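Local atomic coordinates of repressor protein (Enterobacteria phage N15, PDB entry 2HIN), a protein that probably binds operator DNA as a helix-turn-helix transcription factor of the Cro family and forms a homodimer. Residues 43-47 and 48-52. Sequence-based numbering, arbitrary orientation.
Sequences DIEVR and TAYKL
Thr48 grips Ile44 twice where helix 38-47 ends: Thr48 OG1 lies 2.9 Å from Ile44 O and Thr48 N 3.0 Å from that oxygen, the two donors arriving from opposite faces of the carbonyl plane. A chi1 of 64°, with OG1 between the backbone N and the carbonyl carbon, turns the hydroxyl back over the last helical turn. Thr48 OG1 also accepts from Leu52 N, at 3.1 Å and nearly straight (164°), so one hydroxyl ties the helix end to the following loop. Leu52 CD1 rests 3.9 Å from Ile44 CG2 as the two side chains cross, and Leu52 O, buried and without a hydrogen-bond partner in the model, lies 3.2 Å from Glu45 CA in a CA-H...O contact. Glu45 runs extended past that oxygen; OE1 is hydrogen-bonded to Ser54 OG, and OE2 to Thr57 OG1 and to Tyr50 OH of the second subunit. The Tyr50 ring leans obliquely near Glu45 O and stacks on Tyr50 of the partner chain. With Ala49 at positive phi, Tyr50 N reaches Glu45 O at 2.8 Å and Ala49 N reaches Val46 O at 2.9 Å: a Schellman motif, overlapped by a type I' turn from Thr48 to Lys51, ends the helix beside the dimer interface.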
ATOM      1  N   ASP A  43      -1.904   1.259  -1.235  1.00  9.32           N
ATOM      2  CA  ASP A  43      -1.306   2.470  -1.793  1.00  9.96           C
ATOM      3  C   ASP A  43      -2.129   3.717  -1.421  1.00  9.72           C
ATOM      4  O   ASP A  43      -1.554   4.764  -1.138  1.00 10.51           O
ATOM      5  CB  ASP A  43      -1.097   2.337  -3.288  1.00 10.84           C
ATOM      6  CG  ASP A  43      -0.159   3.381  -3.827  1.00 11.45           C
ATOM      7  OD1 ASP A  43       0.983   3.526  -3.311  1.00 13.42           O
ATOM      8  OD2 ASP A  43      -0.524   4.085  -4.796  1.00 13.96           O
ATOM      9  N   ILE A  44      -3.456   3.604  -1.437  1.00  9.77           N
ATOM     10  CA  ILE A  44      -4.315   4.721  -1.065  1.00  9.65           C
ATOM     11  C   ILE A  44      -4.115   5.065   0.411  1.00  8.97           C
ATOM     12  O   ILE A  44      -4.057   6.247   0.774  1.00  9.79           O
ATOM     13  CB  ILE A  44      -5.770   4.385  -1.394  1.00  9.99           C
ATOM     14  CG1 ILE A  44      -5.945   4.268  -2.911  1.00 11.56           C
ATOM     15  CG2 ILE A  44      -6.730   5.465  -0.831  1.00 10.85           C
ATOM     16  CD1 ILE A  44      -7.295   3.659  -3.320  1.00 12.58           C
ATOM     17  N   GLU A  45      -4.013   4.052   1.261  1.00  9.06           N
ATOM     18  CA  GLU A  45      -3.756   4.279   2.685  1.00  9.20           C
ATOM     19  C   GLU A  45      -2.458   5.039   2.892  1.00  8.80           C
ATOM     20  O   GLU A  45      -2.402   6.025   3.622  1.00  9.98           O
ATOM     21  CB  GLU A  45      -3.740   2.934   3.395  1.00  9.05           C
ATOM     22  CG  GLU A  45      -3.442   2.975   4.880  1.00  9.94           C
ATOM     23  CD  GLU A  45      -3.649   1.627   5.552  1.00 10.17           C
ATOM     24  OE1 GLU A  45      -4.375   0.795   4.996  1.00 11.43           O
ATOM     25  OE2 GLU A  45      -3.133   1.381   6.659  1.00 11.41           O
ATOM     26  N   VAL A  46      -1.405   4.625   2.210  1.00  8.92           N
ATOM     27  CA  VAL A  46      -0.108   5.298   2.323  1.00  9.66           C
ATOM     28  C   VAL A  46      -0.204   6.711   1.739  1.00  9.18           C
ATOM     29  O   VAL A  46       0.275   7.669   2.358  1.00 10.34           O
ATOM     30  CB  VAL A  46       0.986   4.452   1.615  1.00 10.22           C
ATOM     31  CG1 VAL A  46       2.287   5.262   1.415  1.00 11.99           C
ATOM     32  CG2 VAL A  46       1.245   3.179   2.432  1.00 10.94           C
ATOM     33  N   ARG A  47      -0.787   6.857   0.564  1.00  9.60           N
ATOM     34  CA  ARG A  47      -0.739   8.124  -0.138  1.00 11.11           C
ATOM     35  C   ARG A  47      -1.715   9.164   0.390  1.00 10.72           C
ATOM     36  O   ARG A  47      -1.610  10.317   0.001  1.00 13.68           O
ATOM     37  CB  ARG A  47      -0.811   7.884  -1.638  1.00 13.17           C
ATOM     38  CG  ARG A  47       0.445   7.112  -2.097  1.00 14.08           C
ATOM     39  CD  ARG A  47       0.663   7.022  -3.581  1.00 16.42           C
ATOM     40  NE  ARG A  47       1.856   6.212  -3.848  1.00 16.00           N
ATOM     41  CZ  ARG A  47       2.922   6.586  -4.546  1.00 16.42           C
ATOM     42  NH1 ARG A  47       2.966   7.747  -5.169  1.00 16.63           N
ATOM     43  NH2 ARG A  47       3.943   5.762  -4.638  1.00 18.21           N
ATOM     44  N   THR A  48      -2.585   8.776   1.315  1.00 10.36           N
ATOM     45  CA  THR A  48      -3.414   9.700   2.098  1.00 10.72           C
ATOM     46  C   THR A  48      -2.859   9.870   3.511  1.00 10.90           C
ATOM     47  O   THR A  48      -3.557  10.384   4.395  1.00 11.27           O
ATOM     48  CB  THR A  48      -4.898   9.265   2.147  1.00 10.82           C
ATOM     49  OG1 THR A  48      -5.016   8.008   2.821  1.00 10.51           O
ATOM     50  CG2 THR A  48      -5.514   9.189   0.760  1.00 12.21           C
ATOM     51  N   ALA A  49      -1.600   9.486   3.728  1.00 10.60           N
ATOM     52  CA  ALA A  49      -0.944   9.651   5.039  1.00 11.17           C
ATOM     53  C   ALA A  49      -1.781   8.984   6.136  1.00 11.06           C
ATOM     54  O   ALA A  49      -1.916   9.486   7.250  1.00 11.85           O
ATOM     55  CB  ALA A  49      -0.680  11.100   5.327  1.00 12.43           C
ATOM     56  N   TYR A  50      -2.350   7.849   5.781  1.00 10.51           N
ATOM     57  CA  TYR A  50      -3.104   6.959   6.657  1.00 11.74           C
ATOM     58  C   TYR A  50      -4.493   7.466   6.984  1.00 11.84           C
ATOM     59  O   TYR A  50      -5.175   6.893   7.838  1.00 13.96           O
ATOM     60  CB  TYR A  50      -2.344   6.646   7.948  1.00 11.99           C
ATOM     61  CG  TYR A  50      -0.895   6.247   7.749  1.00 11.14           C
ATOM     62  CD1 TYR A  50      -0.474   5.390   6.731  1.00 11.83           C
ATOM     63  CD2 TYR A  50       0.083   6.731   8.613  1.00 11.90           C
ATOM     64  CE1 TYR A  50       0.865   5.022   6.609  1.00 11.10           C
ATOM     65  CE2 TYR A  50       1.403   6.356   8.500  1.00 11.36           C
ATOM     66  CZ  TYR A  50       1.805   5.504   7.497  1.00 10.12           C
ATOM     67  OH  TYR A  50       3.119   5.085   7.460  1.00 11.99           O
ATOM     68  N   LYS A  51      -4.947   8.520   6.315  0.50 12.14           N
ATOM     69  CA  LYS A  51      -6.299   9.045   6.589  0.50 13.07           C
ATOM     70  C   LYS A  51      -7.406   8.117   6.120  0.50 12.79           C
ATOM     71  O   LYS A  51      -8.471   8.090   6.728  0.50 12.99           O
ATOM     72  CB  LYS A  51      -6.504  10.436   5.989  0.50 13.85           C
ATOM     73  CG  LYS A  51      -7.930  11.002   6.162  0.50 14.81           C
ATOM     74  CD  LYS A  51      -8.379  11.123   7.620  0.50 17.95           C
ATOM     75  CE  LYS A  51      -9.754  11.787   7.707  0.50 19.11           C
ATOM     76  NZ  LYS A  51     -10.293  11.868   9.082  0.50 21.01           N
ATOM     77  N   LEU A  52      -7.182   7.417   5.009  1.00 11.55           N
ATOM     78  CA  LEU A  52      -8.064   6.332   4.564  1.00 11.96           C
ATOM     79  C   LEU A  52      -7.375   5.012   4.889  1.00 12.28           C
ATOM     80  O   LEU A  52      -6.168   4.861   4.687  1.00 15.10           O
ATOM     81  CB  LEU A  52      -8.354   6.420   3.073  1.00 11.90           C
ATOM     82  CG  LEU A  52      -9.048   7.696   2.619  1.00 12.67           C
ATOM     83  CD1 LEU A  52      -9.304   7.627   1.130  1.00 13.41           C
ATOM     84  CD2 LEU A  52     -10.353   7.943   3.416  1.00 15.55           C
TER